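PDB 5JOQ: Lmo2184 protein from Listeria monocytogenes serovar 1/2a, which probably binds haem or a related iron-bearing ligand at the cell membrane as the lipoprotein component of an ABC transporter for iron uptake. Local coordinates for residues T99-L104 and A115-F120; A124-E129 and M270-N275; S152-V157 and E278-M283. All blocks are in the same frame, centred on the assembly; numbering follows the deposited sequence. Where two conformers were deposited one is given.

Contact 1 and contact 2 are partly buried; contact 3 is buried, with the exposed K281 at its margin. Contact 1 (99-104 with 115-120) lies within one beta-alpha-beta unit and lays the methylene carbons of a glutamate on a phenylalanine ring. Contact 2 (124-129 with 270-275) puts a methionine against a loop from much later in the chain. Contact 3 (152-157 with 278-283) is aliphatic packing between two helices. Contacts 1 and 2 touch: F120 O and A272 N are 2.8 Å apart, a probable hydrogen bond. Contacts 2 and 3 adjoin in sequence, the 270-275 loop leading into helix 276-288. Contacts 1 and 3 lie on opposite sides of the chain's centre.

Contact 1: residues T99-L104 and A115-F120; sequences TLEADL and ADFLDF
The ring of F117 has E101 over one face and L104 near one edge. On the face, E101 CG makes a CH-pi contact, 3.9 Å from the F117 ring centroid and 18° off the ring normal. CG sits nearer the ring's margin than its middle. The backbone joins in, with E101 CA 3.6 Å from F117 CD1. At the edge, L104 CB lies near the ring plane, 4.2 Å from F117 CE1.

With chi1 at 180°, E101 points CG directly away from its own nitrogen and runs on extended. This lays CG over the ring, with CB close to its rim, and carries the carboxylate past the rim on the CD2 side. There E101 OE2 is 4.0 Å from F117 CD2. The carboxylate plane is tilted by only 11° from that of the ring.

The contact joins the first turn of helix 101-110 to strand 115-118. Both belong to the beta-alpha-beta unit that begins with strand 93-97. F117 also packs on S96 of that strand.

No hydrogen bond crosses the contact. E101 OE1 forms a salt bridge with K98 and OE2 one with K105. These probably offset the charge and fix the carboxylate beyond the ring rim, while CB and CG supply the apolar contact.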
ATOM      1  N   THR A  99     -19.090  -2.686 -11.429  1.00 12.95           N
ATOM      2  CA  THR A  99     -17.701  -2.381 -11.783  1.00 15.94           C
ATOM      3  C   THR A  99     -16.823  -3.627 -11.734  1.00 14.71           C
ATOM      4  O   THR A  99     -15.812  -3.703 -12.448  1.00 15.90           O
ATOM      5  CB  THR A  99     -17.178  -1.259 -10.863  1.00 14.03           C
ATOM      6  OG1 THR A  99     -17.903  -0.035 -11.164  1.00 11.70           O
ATOM      7  CG2 THR A  99     -15.641  -1.043 -11.055  1.00 11.83           C
ATOM      8  N   LEU A 100     -17.202  -4.629 -10.932  1.00 12.30           N
ATOM      9  CA  LEU A 100     -16.500  -5.905 -10.884  1.00 15.56           C
ATOM     10  C   LEU A 100     -17.088  -6.982 -11.798  1.00 17.55           C
ATOM     11  O   LEU A 100     -16.561  -8.091 -11.825  1.00 17.44           O
ATOM     12  CB  LEU A 100     -16.481  -6.434  -9.438  1.00 14.55           C
ATOM     13  CG  LEU A 100     -15.236  -6.001  -8.650  1.00 16.51           C
ATOM     14  CD1 LEU A 100     -13.944  -6.704  -9.212  1.00 18.45           C
ATOM     15  CD2 LEU A 100     -15.082  -4.482  -8.676  1.00 17.06           C
ATOM     16  N   GLU A 101     -18.143  -6.686 -12.561  1.00 20.69           N
ATOM     17  CA  GLU A 101     -18.828  -7.739 -13.312  1.00 18.29           C
ATOM     18  C   GLU A 101     -17.906  -8.400 -14.333  1.00 20.63           C
ATOM     19  O   GLU A 101     -17.875  -9.632 -14.455  1.00 20.38           O
ATOM     20  CB  GLU A 101     -20.074  -7.158 -13.988  1.00 16.05           C
ATOM     21  CG  GLU A 101     -20.816  -8.202 -14.784  1.00 21.08           C
ATOM     22  CD  GLU A 101     -22.149  -7.675 -15.326  1.00 27.94           C
ATOM     23  OE1 GLU A 101     -22.386  -6.451 -15.273  1.00 26.59           O
ATOM     24  OE2 GLU A 101     -22.929  -8.491 -15.823  1.00 27.73           O
ATOM     25  N   ALA A 102     -17.150  -7.608 -15.067  1.00 18.08           N
ATOM     26  CA  ALA A 102     -16.295  -8.157 -16.090  1.00 19.33           C
ATOM     27  C   ALA A 102     -15.282  -9.115 -15.490  1.00 21.37           C
ATOM     28  O   ALA A 102     -14.986 -10.133 -16.060  1.00 18.86           O
ATOM     29  CB  ALA A 102     -15.619  -7.055 -16.880  1.00 23.12           C
ATOM     30  N   ASP A 103     -14.744  -8.760 -14.342  1.00 17.61           N
ATOM     31  CA  ASP A 103     -13.813  -9.618 -13.661  1.00 18.26           C
ATOM     32  C   ASP A 103     -14.379 -10.910 -13.075  1.00 20.81           C
ATOM     33  O   ASP A 103     -13.767 -11.945 -13.171  1.00 22.37           O
ATOM     34  CB  ASP A 103     -13.138  -8.868 -12.522  1.00 23.96           C
ATOM     35  CG  ASP A 103     -12.154  -7.836 -13.009  1.00 31.83           C
ATOM     36  OD1 ASP A 103     -11.870  -7.825 -14.211  1.00 30.60           O
ATOM     37  OD2 ASP A 103     -11.687  -7.045 -12.183  1.00 33.33           O
ATOM     38  N   LEU A 104     -15.542 -10.815 -12.445  1.00 16.41           N
ATOM     39  CA  LEU A 104     -16.122 -11.949 -11.731  1.00 18.08           C
ATOM     40  C   LEU A 104     -17.263 -12.761 -12.302  1.00 21.13           C
ATOM     41  O   LEU A 104     -17.540 -13.836 -11.794  1.00 22.24           O
ATOM     42  CB  LEU A 104     -16.577 -11.472 -10.352  1.00 16.00           C
ATOM     43  CG  LEU A 104     -15.649 -10.572  -9.562  1.00 18.23           C
ATOM     44  CD1 LEU A 104     -16.238 -10.133  -8.235  1.00 14.96           C
ATOM     45  CD2 LEU A 104     -14.334 -11.286  -9.364  1.00 18.98           C
ATOM     46  N   ALA A 115     -25.923 -14.681  -9.341  1.00 24.37           N
ATOM     47  CA  ALA A 115     -25.240 -13.474  -8.885  1.00 25.34           C
ATOM     48  C   ALA A 115     -25.887 -12.242  -9.496  1.00 25.54           C
ATOM     49  O   ALA A 115     -26.363 -12.266 -10.634  1.00 28.33           O
ATOM     50  CB  ALA A 115     -23.747 -13.500  -9.214  1.00 23.04           C
ATOM     51  N   ASP A 116     -25.894 -11.166  -8.716  1.00 19.36           N
ATOM     52  CA  ASP A 116     -26.448  -9.882  -9.110  1.00 19.82           C
ATOM     53  C   ASP A 116     -25.344  -8.838  -8.980  1.00 19.83           C
ATOM     54  O   ASP A 116     -24.751  -8.694  -7.903  1.00 16.73           O
ATOM     55  CB  ASP A 116     -27.631  -9.538  -8.199  1.00 24.52           C
ATOM     56  CG  ASP A 116     -28.501  -8.405  -8.736  1.00 37.79           C
ATOM     57  OD1 ASP A 116     -28.150  -7.781  -9.762  1.00 42.59           O
ATOM     58  OD2 ASP A 116     -29.543  -8.135  -8.102  1.00 42.93           O
ATOM     59  N   PHE A 117     -25.059  -8.115 -10.064  1.00 15.05           N
ATOM     60  CA  PHE A 117     -24.014  -7.095 -10.068  1.00 15.22           C
ATOM     61  C   PHE A 117     -24.703  -5.734  -9.988  1.00 14.45           C
ATOM     62  O   PHE A 117     -25.292  -5.271 -10.969  1.00 15.68           O
ATOM     63  CB  PHE A 117     -23.118  -7.224 -11.300  1.00 15.43           C
ATOM     64  CG  PHE A 117     -22.321  -8.511 -11.323  1.00 17.28           C
ATOM     65  CD1 PHE A 117     -21.132  -8.607 -10.624  1.00 18.45           C
ATOM     66  CD2 PHE A 117     -22.812  -9.627 -11.990  1.00 20.38           C
ATOM     67  CE1 PHE A 117     -20.409  -9.783 -10.605  1.00 23.93           C
ATOM     68  CE2 PHE A 117     -22.092 -10.825 -11.986  1.00 26.12           C
ATOM     69  CZ  PHE A 117     -20.883 -10.890 -11.289  1.00 26.21           C
ATOM     70  N   LEU A 118     -24.663  -5.132  -8.798  1.00 11.76           N
ATOM     71  CA  LEU A 118     -25.384  -3.895  -8.488  1.00 13.11           C
ATOM     72  C   LEU A 118     -24.620  -2.684  -9.018  1.00 14.49           C
ATOM     73  O   LEU A 118     -23.408  -2.603  -8.861  1.00 14.44           O
ATOM     74  CB  LEU A 118     -25.532  -3.755  -6.976  1.00 12.90           C
ATOM     75  CG  LEU A 118     -26.055  -5.026  -6.275  1.00 19.14           C
ATOM     76  CD1 LEU A 118     -26.118  -4.811  -4.750  1.00 17.23           C
ATOM     77  CD2 LEU A 118     -27.413  -5.423  -6.834  1.00 19.19           C
ATOM     78  N   ASP A 119     -25.326  -1.742  -9.645  1.00 11.04           N
ATOM     79  CA  ASP A 119     -24.665  -0.582 -10.252  1.00 14.37           C
ATOM     80  C   ASP A 119     -24.473   0.502  -9.183  1.00 15.06           C
ATOM     81  O   ASP A 119     -25.431   1.193  -8.801  1.00 13.18           O
ATOM     82  CB  ASP A 119     -25.495  -0.051 -11.419  1.00 13.94           C
ATOM     83  CG  ASP A 119     -24.770   1.060 -12.177  1.00 17.09           C
ATOM     84  OD1 ASP A 119     -23.756   1.565 -11.658  1.00 15.49           O
ATOM     85  OD2 ASP A 119     -25.188   1.412 -13.290  1.00 15.07           O
ATOM     86  N   PHE A 120     -23.236   0.658  -8.701  1.00 12.10           N
ATOM     87  CA  PHE A 120     -22.892   1.687  -7.713  1.00 12.47           C
ATOM     88  C   PHE A 120     -22.056   2.831  -8.323  1.00 10.51           C
ATOM     89  O   PHE A 120     -21.225   3.460  -7.635  1.00 10.97           O
ATOM     90  CB  PHE A 120     -22.173   1.035  -6.527  1.00 11.78           C
ATOM     91  CG  PHE A 120     -23.106   0.237  -5.593  1.00 17.53           C
ATOM     92  CD1 PHE A 120     -24.454   0.048  -5.907  1.00 15.57           C
ATOM     93  CD2 PHE A 120     -22.623  -0.309  -4.416  1.00 20.05           C
ATOM     94  CE1 PHE A 120     -25.326  -0.659  -5.019  1.00 15.20           C
ATOM     95  CE2 PHE A 120     -23.463  -1.031  -3.540  1.00 20.27           C
ATOM     96  CZ  PHE A 120     -24.790  -1.212  -3.827  1.00 16.76           C
TER

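Contact 2: residues A124-E129 and M270-N275; sequences ASMQTE and MTASLN
The loop that leads into the C-terminal helix 276-288 meets helix 123-136 here through M126. The sulfur lies 3.8 Å from A272 CB, alongside the loop backbone. M126 SD is also 3.7 Å from S273 N. The methyl group goes further: M126 CE reaches 3.5 Å from S273 O and 4.5 Å from L274 CD2.

The torsions explain this reach. A chi1 of -179° swings M126 CG away from its own nitrogen, and the chain stays extended to the sulfur. It then bends at chi3 (66°), which turns the methyl toward the carbonyl of S273. M126 CB remains 4.1 Å from A272 CB, so much of the side chain takes part. No hydrogen bond crosses the contact.

Helix 123-136 lies within a region predicted to form a coiled coil, although the partner of M126 here is a loop. S273 comes just before the turn into helix 276-288. Its side chain makes a capping bond, S273 OG accepting from N275 N at 3.2 Å with an N-H...O angle of 153°. Thus S273 presents its backbone to M126 while its hydroxyl serves the start of the helix.

L274 also packs on L146 and L150 of helix 140-161 and on I47 of helix 42-50. M126 is touched as well by the side chain of F120, which places the contact beside the end of strand 115-118.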
ATOM      1  N   ALA A 124     -27.667   7.874  -7.442  1.00  9.97           N
ATOM      2  CA  ALA A 124     -28.996   7.527  -7.955  1.00 17.23           C
ATOM      3  C   ALA A 124     -29.070   6.055  -8.355  1.00 15.74           C
ATOM      4  O   ALA A 124     -30.085   5.385  -8.108  1.00 12.00           O
ATOM      5  CB  ALA A 124     -29.351   8.421  -9.141  1.00 12.57           C
ATOM      6  N   SER A 125     -28.023   5.540  -9.015  1.00 12.55           N
ATOM      7  CA  SER A 125     -28.042   4.128  -9.376  1.00 10.70           C
ATOM      8  C   SER A 125     -28.030   3.264  -8.133  1.00 11.91           C
ATOM      9  O   SER A 125     -28.765   2.276  -8.065  1.00 15.63           O
ATOM     10  CB  SER A 125     -26.861   3.781 -10.295  1.00 14.82           C
ATOM     11  OG  SER A 125     -27.125   4.289 -11.627  1.00 20.43           O
ATOM     12  N   MET A 126     -27.214   3.627  -7.127  1.00  9.76           N
ATOM     13  CA  MET A 126     -27.241   2.877  -5.864  1.00 10.76           C
ATOM     14  C   MET A 126     -28.642   2.877  -5.249  1.00 10.12           C
ATOM     15  O   MET A 126     -29.108   1.851  -4.737  1.00 11.73           O
ATOM     16  CB  MET A 126     -26.224   3.472  -4.859  1.00  9.45           C
ATOM     17  CG  MET A 126     -26.198   2.702  -3.536  1.00 11.73           C
ATOM     18  SD  MET A 126     -25.053   3.402  -2.313  1.00 14.03           S
ATOM     19  CE  MET A 126     -25.855   4.997  -1.968  1.00 14.23           C
ATOM     20  N   GLN A 127     -29.319   4.030  -5.260  1.00  9.34           N
ATOM     21  CA  GLN A 127     -30.664   4.087  -4.691  1.00 11.64           C
ATOM     22  C   GLN A 127     -31.652   3.201  -5.453  1.00 10.50           C
ATOM     23  O   GLN A 127     -32.518   2.568  -4.841  1.00 12.91           O
ATOM     24  CB  GLN A 127     -31.159   5.529  -4.646  1.00 10.26           C
ATOM     25  CG  GLN A 127     -30.350   6.377  -3.630  1.00 10.12           C
ATOM     26  CD  GLN A 127     -31.031   7.706  -3.424  1.00 15.74           C
ATOM     27  OE1 GLN A 127     -30.856   8.627  -4.217  1.00 17.95           O
ATOM     28  NE2 GLN A 127     -31.847   7.804  -2.368  1.00 14.10           N
ATOM     29  N   THR A 128     -31.561   3.144  -6.785  1.00 12.74           N
ATOM     30  CA  THR A 128     -32.422   2.198  -7.512  1.00 11.12           C
ATOM     31  C   THR A 128     -32.107   0.751  -7.115  1.00 10.99           C
ATOM     32  O   THR A 128     -33.021  -0.094  -6.993  1.00 11.26           O
ATOM     33  CB  THR A 128     -32.244   2.391  -9.019  1.00 10.28           C
ATOM     34  OG1 THR A 128     -32.706   3.706  -9.387  1.00 12.44           O
ATOM     35  CG2 THR A 128     -33.028   1.305  -9.832  1.00 10.89           C
ATOM     36  N   GLU A 129     -30.819   0.435  -6.916  1.00 11.02           N
ATOM     37  CA  GLU A 129     -30.459  -0.919  -6.488  1.00 15.36           C
ATOM     38  C   GLU A 129     -31.015  -1.217  -5.105  1.00 14.75           C
ATOM     39  O   GLU A 129     -31.490  -2.331  -4.848  1.00 13.95           O
ATOM     40  CB  GLU A 129     -28.942  -1.120  -6.495  1.00 14.56           C
ATOM     41  CG  GLU A 129     -28.314  -1.017  -7.892  1.00 14.62           C
ATOM     42  CD  GLU A 129     -28.685  -2.151  -8.869  1.00 18.75           C
ATOM     43  OE1 GLU A 129     -29.507  -3.039  -8.544  1.00 16.86           O
ATOM     44  OE2 GLU A 129     -28.140  -2.116  -9.992  1.00 16.57           O
ATOM     45  N   MET A 270     -14.065   4.086  -4.780  1.00 12.84           N
ATOM     46  CA  MET A 270     -14.228   4.142  -6.232  1.00 12.94           C
ATOM     47  C   MET A 270     -15.702   4.064  -6.633  1.00 12.42           C
ATOM     48  O   MET A 270     -16.085   4.616  -7.673  1.00 13.05           O
ATOM     49  CB  MET A 270     -13.458   3.001  -6.901  1.00 18.74           C
ATOM     50  CG  MET A 270     -12.937   3.368  -8.282  1.00 25.08           C
ATOM     51  SD  MET A 270     -11.811   2.101  -8.968  1.00 33.98           S
ATOM     52  CE  MET A 270     -13.072   1.016  -9.652  1.00 19.79           C
ATOM     53  N   THR A 271     -16.515   3.351  -5.864  1.00 12.69           N
ATOM     54  CA  THR A 271     -17.942   3.242  -6.150  1.00 14.74           C
ATOM     55  C   THR A 271     -18.746   3.594  -4.903  1.00 17.37           C
ATOM     56  O   THR A 271     -18.195   3.718  -3.799  1.00 11.58           O
ATOM     57  CB  THR A 271     -18.312   1.847  -6.661  1.00 14.58           C
ATOM     58  OG1 THR A 271     -17.857   0.848  -5.737  1.00 15.67           O
ATOM     59  CG2 THR A 271     -17.681   1.609  -8.040  1.00 15.78           C
ATOM     60  N   ALA A 272     -20.071   3.744  -5.097  1.00 12.38           N
ATOM     61  CA  ALA A 272     -20.947   4.354  -4.104  1.00 13.22           C
ATOM     62  C   ALA A 272     -21.121   3.442  -2.897  1.00 15.93           C
ATOM     63  O   ALA A 272     -21.031   2.220  -3.012  1.00 17.01           O
ATOM     64  CB  ALA A 272     -22.344   4.645  -4.728  1.00 11.48           C
ATOM     65  N   SER A 273     -21.489   4.052  -1.787  1.00 13.21           N
ATOM     66  CA  SER A 273     -21.818   3.392  -0.535  1.00 15.67           C
ATOM     67  C   SER A 273     -22.690   4.297   0.340  1.00 13.07           C
ATOM     68  O   SER A 273     -22.984   5.410  -0.020  1.00 15.75           O
ATOM     69  CB  SER A 273     -20.565   2.957   0.216  1.00 20.17           C
ATOM     70  OG  SER A 273     -19.931   4.043   0.807  1.00 20.45           O
ATOM     71  N   LEU A 274     -23.064   3.791   1.503  1.00 13.82           N
ATOM     72  CA  LEU A 274     -23.872   4.532   2.460  1.00 15.78           C
ATOM     73  C   LEU A 274     -23.063   5.706   3.055  1.00 21.74           C
ATOM     74  O   LEU A 274     -23.596   6.534   3.728  1.00 21.10           O
ATOM     75  CB  LEU A 274     -24.500   3.628   3.505  1.00 16.73           C
ATOM     76  CG  LEU A 274     -25.542   2.662   2.951  1.00 17.11           C
ATOM     77  CD1 LEU A 274     -26.197   1.870   4.067  1.00 19.26           C
ATOM     78  CD2 LEU A 274     -26.575   3.401   2.131  1.00 16.78           C
ATOM     79  N   ASN A 275     -21.763   5.731   2.779  1.00 19.06           N
ATOM     80  CA  ASN A 275     -20.877   6.821   3.170  1.00 25.27           C
ATOM     81  C   ASN A 275     -21.172   8.084   2.357  1.00 21.94           C
ATOM     82  O   ASN A 275     -20.690   9.149   2.673  1.00 17.69           O
ATOM     83  CB  ASN A 275     -19.417   6.486   2.851  1.00 23.95           C
ATOM     84  CG  ASN A 275     -18.827   5.486   3.790  1.00 37.97           C
ATOM     85  OD1 ASN A 275     -19.387   5.196   4.823  1.00 39.54           O
ATOM     86  ND2 ASN A 275     -17.669   4.979   3.439  1.00 49.36           N
TER

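Contact 3: residues S152-V157 and E278-M283; sequences SDIDQV and EALKEM
L280 and V157 meet through branches set by their first torsions. In L280 a chi1 of -166° turns CG away from the residue's own nitrogen and directs the isobutyl group across to the other helix. In V157 (chi1 177°) it is CG1 that lies opposite the nitrogen, with CG2 beside it, and both methyls come up to L280.

The protein belongs to the solute-binding protein 8 family, in whose members a long helix links the two lobes. Helix 140-161 is probably that linker here. The C-terminal helix 276-288 packs along it, nearly parallel. The axes of the short segments approach to 10.0 Å, with 9° between their directions.

L280 carries the contact, touching both I154 and V157. V157 CG1 lies 3.7 Å from L280 CG, and V157 CG2 is 3.8 Å from L280 CD2. The two side chains cross at a slant. I154 comes to the same methyl from another direction, at about a right angle to L280. L280 was deposited in two conformers, so these distances belong to one of them.

Helix 187-194 also packs on helix 276-288: L194 touches L280, while Y187 and L191 touch A279. V157 touches E284 further along helix 276-288.

K281 runs along the exposed margin. K281 CG is 4.4 Å from V157 CG2. The ammonium comes near D153 without direct contact, and their opposite charges probably attract weakly over that gap. Between the two segments, in the conformer given, the closest atoms are I154 CD1 and L280 CD2, 3.6 Å apart.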
ATOM      1  N   SER A 152     -32.970  12.874   1.456  1.00 14.26           N
ATOM      2  CA  SER A 152     -33.013  14.081   2.276  1.00 18.61           C
ATOM      3  C   SER A 152     -31.622  14.701   2.414  1.00 21.73           C
ATOM      4  O   SER A 152     -31.464  15.928   2.322  1.00 19.21           O
ATOM      5  CB  SER A 152     -33.624  13.757   3.643  1.00 21.70           C
ATOM      6  OG  SER A 152     -33.512  14.865   4.506  1.00 29.48           O
ATOM      7  N   ASP A 153     -30.604  13.882   2.642  1.00 15.81           N
ATOM      8  CA  ASP A 153     -29.243  14.399   2.758  1.00 22.11           C
ATOM      9  C   ASP A 153     -28.736  15.004   1.441  1.00 23.42           C
ATOM     10  O   ASP A 153     -28.163  16.079   1.424  1.00 20.68           O
ATOM     11  CB  ASP A 153     -28.282  13.315   3.246  1.00 22.03           C
ATOM     12  CG  ASP A 153     -28.541  12.907   4.684  1.00 30.98           C
ATOM     13  OD1 ASP A 153     -29.149  13.692   5.416  1.00 32.57           O
ATOM     14  OD2 ASP A 153     -28.142  11.805   5.066  1.00 32.13           O
ATOM     15  N   ILE A 154     -28.983  14.315   0.338  1.00 18.91           N
ATOM     16  CA  ILE A 154     -28.553  14.796  -0.962  1.00 20.85           C
ATOM     17  C   ILE A 154     -29.244  16.105  -1.317  1.00 17.47           C
ATOM     18  O   ILE A 154     -28.626  17.037  -1.791  1.00 21.39           O
ATOM     19  CB  ILE A 154     -28.855  13.768  -2.086  1.00 19.22           C
ATOM     20  CG1 ILE A 154     -28.113  12.443  -1.888  1.00 20.77           C
ATOM     21  CG2 ILE A 154     -28.575  14.345  -3.455  1.00 16.04           C
ATOM     22  CD1 ILE A 154     -26.849  12.515  -1.087  1.00 27.58           C
ATOM     23  N   ASP A 155     -30.536  16.169  -1.057  1.00 15.32           N
ATOM     24  CA  ASP A 155     -31.308  17.355  -1.374  1.00 15.85           C
ATOM     25  C   ASP A 155     -30.780  18.551  -0.607  1.00 18.27           C
ATOM     26  O   ASP A 155     -30.785  19.654  -1.116  1.00 20.13           O
ATOM     27  CB  ASP A 155     -32.802  17.150  -1.117  1.00 19.09           C
ATOM     28  CG  ASP A 155     -33.488  16.370  -2.227  1.00 25.60           C
ATOM     29  OD1 ASP A 155     -32.846  16.102  -3.250  1.00 29.40           O
ATOM     30  OD2 ASP A 155     -34.671  16.037  -2.062  1.00 29.02           O
ATOM     31  N   GLN A 156     -30.343  18.328   0.624  1.00 18.04           N
ATOM     32  CA  GLN A 156     -29.842  19.438   1.435  1.00 20.29           C
ATOM     33  C   GLN A 156     -28.559  20.028   0.844  1.00 20.90           C
ATOM     34  O   GLN A 156     -28.384  21.258   0.806  1.00 19.19           O
ATOM     35  CB  GLN A 156     -29.606  18.972   2.877  1.00 20.42           C
ATOM     36  CG  GLN A 156     -29.059  20.093   3.772  1.00 28.21           C
ATOM     37  CD  GLN A 156     -30.102  21.183   3.982  1.00 39.94           C
ATOM     38  OE1 GLN A 156     -31.202  20.902   4.477  1.00 46.54           O
ATOM     39  NE2 GLN A 156     -29.781  22.428   3.577  1.00 37.71           N
ATOM     40  N   VAL A 157     -27.635  19.173   0.402  1.00 19.44           N
ATOM     41  CA  VAL A 157     -26.422  19.675  -0.258  1.00 16.95           C
ATOM     42  C   VAL A 157     -26.793  20.418  -1.530  1.00 19.65           C
ATOM     43  O   VAL A 157     -26.342  21.539  -1.769  1.00 19.12           O
ATOM     44  CB  VAL A 157     -25.443  18.521  -0.542  1.00 18.19           C
ATOM     45  CG1 VAL A 157     -24.193  19.056  -1.323  1.00 17.59           C
ATOM     46  CG2 VAL A 157     -25.019  17.910   0.786  1.00 22.17           C
ATOM     47  N   GLU A 278     -21.945  11.578   3.971  1.00 19.53           N
ATOM     48  CA  GLU A 278     -20.778  12.177   4.583  1.00 20.79           C
ATOM     49  C   GLU A 278     -19.799  12.669   3.501  1.00 19.92           C
ATOM     50  O   GLU A 278     -19.286  13.757   3.585  1.00 20.69           O
ATOM     51  CB  GLU A 278     -20.099  11.187   5.512  1.00 21.40           C
ATOM     52  CG  GLU A 278     -18.929  11.765   6.273  1.00 29.05           C
ATOM     53  CD  GLU A 278     -18.269  10.774   7.222  1.00 37.28           C
ATOM     54  OE1 GLU A 278     -18.735   9.632   7.335  1.00 35.19           O
ATOM     55  OE2 GLU A 278     -17.267  11.157   7.850  1.00 39.95           O
ATOM     56  N   ALA A 279     -19.591  11.850   2.484  1.00 17.37           N
ATOM     57  CA  ALA A 279     -18.692  12.193   1.383  1.00 19.71           C
ATOM     58  C   ALA A 279     -19.159  13.453   0.671  1.00 17.40           C
ATOM     59  O   ALA A 279     -18.350  14.338   0.354  1.00 16.99           O
ATOM     60  CB  ALA A 279     -18.607  11.032   0.396  1.00 15.22           C
ATOM     61  N   LEU A 280     -20.463  13.556   0.410  0.68 14.75           N
ATOM     62  CA  LEU A 280     -20.980  14.739  -0.270  0.68 16.16           C
ATOM     63  C   LEU A 280     -20.777  15.999   0.570  0.68 16.29           C
ATOM     64  O   LEU A 280     -20.506  17.079   0.031  0.68 19.64           O
ATOM     65  CB  LEU A 280     -22.462  14.536  -0.599  0.68 15.34           C
ATOM     66  CG  LEU A 280     -23.080  15.518  -1.576  0.68 15.52           C
ATOM     67  CD1 LEU A 280     -22.323  15.511  -2.898  0.68 13.95           C
ATOM     68  CD2 LEU A 280     -24.582  15.186  -1.781  0.68 14.29           C
ATOM     69  N   LYS A 281     -20.913  15.894   1.892  1.00 18.18           N
ATOM     70  CA  LYS A 281     -20.713  17.061   2.750  1.00 15.82           C
ATOM     71  C   LYS A 281     -19.249  17.485   2.778  1.00 18.79           C
ATOM     72  O   LYS A 281     -18.933  18.684   2.859  1.00 17.32           O
ATOM     73  CB  LYS A 281     -21.178  16.749   4.165  1.00 23.45           C
ATOM     74  CG  LYS A 281     -22.678  16.581   4.325  1.00 36.33           C
ATOM     75  CD  LYS A 281     -23.077  16.136   5.757  1.00 46.98           C
ATOM     76  CE  LYS A 281     -24.487  15.495   5.763  1.00 53.55           C
ATOM     77  NZ  LYS A 281     -24.674  14.406   6.786  1.00 52.21           N
ATOM     78  N   GLU A 282     -18.340  16.508   2.804  1.00 15.84           N
ATOM     79  CA  GLU A 282     -16.917  16.828   2.725  1.00 19.36           C
ATOM     80  C   GLU A 282     -16.582  17.437   1.359  1.00 18.12           C
ATOM     81  O   GLU A 282     -15.786  18.384   1.267  1.00 19.37           O
ATOM     82  CB  GLU A 282     -16.107  15.560   3.018  1.00 21.88           C
ATOM     83  CG  GLU A 282     -14.682  15.780   3.395  1.00 36.15           C
ATOM     84  CD  GLU A 282     -14.555  16.734   4.575  1.00 45.66           C
ATOM     85  OE1 GLU A 282     -15.340  16.636   5.566  1.00 44.34           O
ATOM     86  OE2 GLU A 282     -13.694  17.622   4.460  1.00 53.09           O
ATOM     87  N   MET A 283     -17.237  16.955   0.293  1.00 15.65           N
ATOM     88  CA  MET A 283     -17.020  17.529  -1.033  1.00 14.46           C
ATOM     89  C   MET A 283     -17.430  18.988  -1.063  1.00 16.02           C
ATOM     90  O   MET A 283     -16.720  19.833  -1.622  1.00 15.83           O
ATOM     91  CB  MET A 283     -17.793  16.728  -2.090  1.00 15.98           C
ATOM     92  CG  MET A 283     -17.549  17.214  -3.514  1.00 15.02           C
ATOM     93  SD  MET A 283     -15.871  16.971  -4.095  1.00 15.66           S
ATOM     94  CE  MET A 283     -15.726  15.160  -4.140  1.00 11.56           C
TER